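Local coordinates for predicted HD superfamily hydrolase (uncultured Thermotogales bacterium, PDB 2PQ7), which binds two iron(III) ions in an all-helical HD domain and is probably a metal-dependent hydrolase, at residues E43-I48 with G125-D130; I60-L65 with A103-A108. All coordinates share one frame; numbering follows the deposited sequence. Where two conformers were deposited one is given.

Both interactions join helices inside the HD domain, and both are buried contacts with centres about 11 Å apart. Interaction 1 brings helix 35-52 against helix 123-133, while interaction 2, nested between those segments in the chain, brings helix 56-65 against helix 99-111. They share no helix yet form one continuous interior: Leu128 CD1 lies 3.6 Å from Ala63 CA, and Gly125 CA lies 3.5 Å from Ala108 CB. Both are apolar where they meet, but only interaction 1 includes an acid, which contributes its CB beside two isoleucines. Interaction 2 is smaller, one valine methyl set against an alanine and the isoleucine before it, at closer backbone separation.

Interaction 1: residues E43-I48 with G125-D130; sequences ENASEI and GKILQD
The carboxylate of Asp130 is gripped by two backbone N-H groups, with Trp191 N bonding to OD1 and Thr192 N to OD2, and the CB at its root is what meets helix 35-52. There Ile48 CD1 comes within 4.1 Å of Asp130 CB, the two side chains crossing at about a right angle. One residue thus shows a polar end to the chain just ahead of helix 193-217 and a hydrocarbon flank to a neighbouring isoleucine.

The principal hydrophobic pair is Ile48 with Ile127. Their side chains run past each other in opposite directions, so that the gamma-branches overlap: Ile48 CG2 lies 3.8 Å from Ile127 CG2 and 3.9 Å from Ile127 CG1. In Ile48 a chi1 of -66° puts CG2 opposite the backbone nitrogen, while CG1 swings in beside that nitrogen and carries CD1 on to Asp130. One isoleucine therefore touches two residues with two different branches. A turn earlier, Ala45 presents little bulk to Ile127, its CB standing 4.4 Å from Ile127 CG2. This small residue marks where the backbones come nearest, the CA atoms of Ala45 and Ile127 being 6.3 Å apart.

The axes of the two segments approach to 9.0 Å, with their N-to-C directions 131° apart. Asn44 adds a polar link between the same helices, donating from ND2 to Ala131 O. The contact thereby joins two HD-domain helices that each carry an iron ligand, His37 on helix 35-52 and Asp132 on helix 123-133.

The chemistry implies a division of labour: close methyl and methylene packing joins the two helices, while the paired N-H groups satisfy the buried carboxylate and probably stabilise its negative charge.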
# COMPACT_ATOMS: atom_id res chain seq x y z
N GLU A 43 -12.35 -14.56 8.31
CA GLU A 43 -12.24 -13.49 9.32
C GLU A 43 -13.36 -12.48 9.13
O GLU A 43 -13.99 -12.07 10.12
CB GLU A 43 -10.87 -12.79 9.23
CG GLU A 43 -9.73 -13.70 9.63
CD GLU A 43 -9.79 -14.15 11.09
OE1 GLU A 43 -10.42 -13.44 11.91
OE2 GLU A 43 -9.18 -15.20 11.41
N ASN A 44 -13.64 -12.08 7.89
CA ASN A 44 -14.72 -11.14 7.60
C ASN A 44 -16.07 -11.74 8.00
O ASN A 44 -16.92 -11.08 8.60
CB ASN A 44 -14.77 -10.83 6.14
CG ASN A 44 -13.56 -10.12 5.62
OD1 ASN A 44 -12.79 -9.52 6.39
ND2 ASN A 44 -13.38 -10.15 4.32
N ALA A 45 -16.28 -13.02 7.69
CA ALA A 45 -17.54 -13.68 8.04
C ALA A 45 -17.74 -13.77 9.54
O ALA A 45 -18.88 -13.64 10.02
CB ALA A 45 -17.60 -15.08 7.44
N SER A 46 -16.64 -13.96 10.27
CA SER A 46 -16.67 -14.05 11.73
C SER A 46 -17.15 -12.71 12.33
O SER A 46 -18.03 -12.67 13.20
CB SER A 46 -15.28 -14.36 12.25
OG SER A 46 -15.30 -14.44 13.65
N GLU A 47 -16.59 -11.63 11.83
CA GLU A 47 -16.98 -10.28 12.27
C GLU A 47 -18.46 -10.01 11.97
O GLU A 47 -19.28 -9.63 12.85
CB GLU A 47 -16.13 -9.23 11.54
CG GLU A 47 -14.61 -9.41 11.58
N ILE A 48 -18.83 -10.29 10.73
CA ILE A 48 -20.17 -9.98 10.28
C ILE A 48 -21.22 -10.79 11.08
O ILE A 48 -22.18 -10.23 11.63
CB ILE A 48 -20.32 -10.24 8.78
CG1 ILE A 48 -19.44 -9.25 7.99
CG2 ILE A 48 -21.77 -10.13 8.36
CD1 ILE A 48 -19.24 -9.69 6.56
N GLY A 125 -25.83 -17.21 3.11
CA GLY A 125 -25.35 -16.86 1.79
C GLY A 125 -25.06 -15.38 1.59
O GLY A 125 -24.11 -15.03 0.94
N LYS A 126 -25.86 -14.53 2.22
CA LYS A 126 -25.68 -13.11 2.17
C LYS A 126 -24.40 -12.71 2.90
O LYS A 126 -23.60 -11.91 2.41
CB LYS A 126 -26.92 -12.42 2.71
CG LYS A 126 -28.09 -12.52 1.68
CD LYS A 126 -29.37 -11.89 2.22
CE LYS A 126 -30.59 -12.24 1.36
NZ LYS A 126 -31.90 -11.96 2.08
N ILE A 127 -24.20 -13.25 4.10
CA ILE A 127 -22.99 -13.00 4.87
C ILE A 127 -21.77 -13.48 4.11
O ILE A 127 -20.76 -12.75 4.02
CB ILE A 127 -23.06 -13.68 6.24
CG1 ILE A 127 -24.14 -12.97 7.08
CG2 ILE A 127 -21.70 -13.67 6.94
CD1 ILE A 127 -24.44 -13.63 8.37
N LEU A 128 -21.86 -14.65 3.50
CA LEU A 128 -20.73 -15.22 2.76
C LEU A 128 -20.35 -14.32 1.61
O LEU A 128 -19.18 -14.03 1.41
CB LEU A 128 -21.04 -16.62 2.23
CG LEU A 128 -19.97 -17.22 1.34
CD1 LEU A 128 -18.60 -17.33 2.06
CD2 LEU A 128 -20.40 -18.57 0.83
N GLN A 129 -21.36 -13.92 0.82
CA GLN A 129 -21.09 -13.05 -0.30
C GLN A 129 -20.49 -11.73 0.15
O GLN A 129 -19.50 -11.28 -0.44
CB GLN A 129 -22.32 -12.85 -1.14
CG GLN A 129 -22.01 -12.17 -2.41
CD GLN A 129 -23.15 -12.29 -3.42
OE1 GLN A 129 -24.20 -11.67 -3.27
NE2 GLN A 129 -22.95 -13.09 -4.45
N ASP A 130 -20.99 -11.13 1.23
CA ASP A 130 -20.40 -9.93 1.73
C ASP A 130 -18.95 -10.14 2.13
O ASP A 130 -18.08 -9.31 1.83
CB ASP A 130 -21.15 -9.41 2.96
CG ASP A 130 -22.47 -8.74 2.65
OD1 ASP A 130 -22.83 -8.53 1.44
OD2 ASP A 130 -23.15 -8.37 3.65

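Interaction 2: residues I60-L65 with A103-A108; sequences IIAALL and AEVSKA
Val105 lays its CG1 methyl over Ala62, overlapping the backbone as well as the side chain: CG1 is 3.9 Å from Ala62 CA and 4.0 Å from Ala62 CB. The branch is aimed by chi1 of 171°, which sets CG1 opposite the backbone nitrogen of Val105 and leaves CG2 beside that nitrogen. The same methyl also reaches the preceding residue, where Ile61 CG2 lies 4.3 Å away. A single carbon of helix 99-111 thus meets two successive residues of helix 56-65.

The example illustrates how an alanine permits close helix packing. Because Ala62 offers nothing beyond CB, the valine methyl can settle against the main chain, and the CA atoms of Ala62 and Val105 stand just 5.4 Å apart. The interface is correspondingly modest, burying 141 Å² over both sides, and its interactions across the helices are entirely apolar. All three touching residues are buried.

Surrounding groups extend this apolar contact, and polar bonds form beside it. Ile61 packs on Phe97 and Phe101, and Leu65 reaches Ile109, so helix 99-111 and the loop before it continue the packing. Next to Val105, Glu104 is tied through OE1 in a salt bridge to Lys58 NZ and through OE2 in a hydrogen bond to Thr124 OG1.

Both helices lead to metal ligands. Helix 56-65 stops immediately before His66 and Asp67, and helix 99-111 immediately before His112; the Ala62 side chain is about 6 Å from that of His66 and about 8 Å from that of His112. Ala63 O also hydrogen-bonds His66 ND1, a second-shell contact that would help set the ring's rotation. Such packing of two helices whose C-terminal ends lead into iron ligands fits the HD-domain fold, with its H...HD...D signature formed here by His37, His66, Asp67 and Asp132.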
# COMPACT_ATOMS: atom_id res chain seq x y z
N ILE A 60 -18.86 -19.33 9.29
CA ILE A 60 -17.48 -19.72 9.27
C ILE A 60 -17.20 -20.89 8.35
O ILE A 60 -16.24 -20.86 7.58
CB ILE A 60 -17.03 -20.12 10.70
CG1 ILE A 60 -16.96 -18.86 11.56
CG2 ILE A 60 -15.70 -20.85 10.72
CD1 ILE A 60 -15.93 -17.80 11.07
N ILE A 61 -18.02 -21.93 8.50
CA ILE A 61 -17.86 -23.14 7.70
C ILE A 61 -18.09 -22.83 6.21
O ILE A 61 -17.31 -23.26 5.37
CB ILE A 61 -18.68 -24.31 8.25
CG1 ILE A 61 -18.06 -24.73 9.63
CG2 ILE A 61 -18.69 -25.48 7.30
CD1 ILE A 61 -18.86 -25.75 10.34
N ALA A 62 -19.11 -22.02 5.94
CA ALA A 62 -19.34 -21.68 4.56
C ALA A 62 -18.14 -20.89 3.97
O ALA A 62 -17.70 -21.13 2.86
CB ALA A 62 -20.53 -20.88 4.50
N ALA A 63 -17.61 -19.94 4.73
CA ALA A 63 -16.43 -19.20 4.30
C ALA A 63 -15.23 -20.10 4.07
O ALA A 63 -14.51 -19.94 3.10
CB ALA A 63 -16.09 -18.15 5.32
N LEU A 64 -14.99 -21.02 5.01
CA LEU A 64 -13.84 -21.93 4.84
C LEU A 64 -13.95 -22.80 3.60
O LEU A 64 -12.97 -23.07 2.91
CB LEU A 64 -13.65 -22.80 6.09
CG LEU A 64 -12.77 -22.21 7.16
CD1 LEU A 64 -12.73 -23.23 8.27
CD2 LEU A 64 -11.35 -21.98 6.54
N LEU A 65 -15.17 -23.26 3.32
CA LEU A 65 -15.38 -24.16 2.18
C LEU A 65 -15.73 -23.49 0.85
O LEU A 65 -15.66 -24.15 -0.18
CB LEU A 65 -16.50 -25.14 2.50
CG LEU A 65 -16.13 -26.14 3.59
CD1 LEU A 65 -17.37 -26.96 3.96
CD2 LEU A 65 -14.97 -27.00 3.22
N ALA A 103 -27.71 -28.14 4.27
CA ALA A 103 -28.38 -27.55 3.10
C ALA A 103 -28.12 -26.06 3.04
O ALA A 103 -27.90 -25.51 1.98
CB ALA A 103 -29.83 -27.85 3.14
N GLU A 104 -28.14 -25.39 4.16
CA GLU A 104 -27.96 -23.95 4.15
C GLU A 104 -26.53 -23.59 3.74
O GLU A 104 -26.28 -22.66 2.98
CB GLU A 104 -28.32 -23.27 5.51
CG GLU A 104 -28.06 -21.76 5.50
CD GLU A 104 -28.78 -20.98 6.58
OE1 GLU A 104 -29.73 -21.52 7.17
OE2 GLU A 104 -28.42 -19.79 6.82
N VAL A 105 -25.56 -24.26 4.34
CA VAL A 105 -24.17 -24.01 3.99
C VAL A 105 -23.92 -24.31 2.52
O VAL A 105 -23.23 -23.52 1.82
CB VAL A 105 -23.18 -24.82 4.88
CG1 VAL A 105 -21.74 -24.73 4.38
CG2 VAL A 105 -23.27 -24.33 6.31
N SER A 106 -24.42 -25.45 2.05
CA SER A 106 -24.23 -25.83 0.67
C SER A 106 -24.85 -24.79 -0.31
O SER A 106 -24.18 -24.40 -1.26
CB SER A 106 -24.76 -27.25 0.41
OG SER A 106 -24.05 -28.20 1.20
N LYS A 107 -26.07 -24.32 -0.03
CA LYS A 107 -26.77 -23.36 -0.88
C LYS A 107 -25.97 -22.07 -0.83
O LYS A 107 -25.84 -21.35 -1.86
CB LYS A 107 -28.18 -23.12 -0.35
CG LYS A 107 -29.00 -22.18 -1.24
CD LYS A 107 -30.49 -22.01 -0.73
N ALA A 108 -25.43 -21.68 0.31
CA ALA A 108 -24.66 -20.46 0.38
C ALA A 108 -23.47 -20.51 -0.53
O ALA A 108 -23.12 -19.56 -1.22
CB ALA A 108 -24.22 -20.20 1.83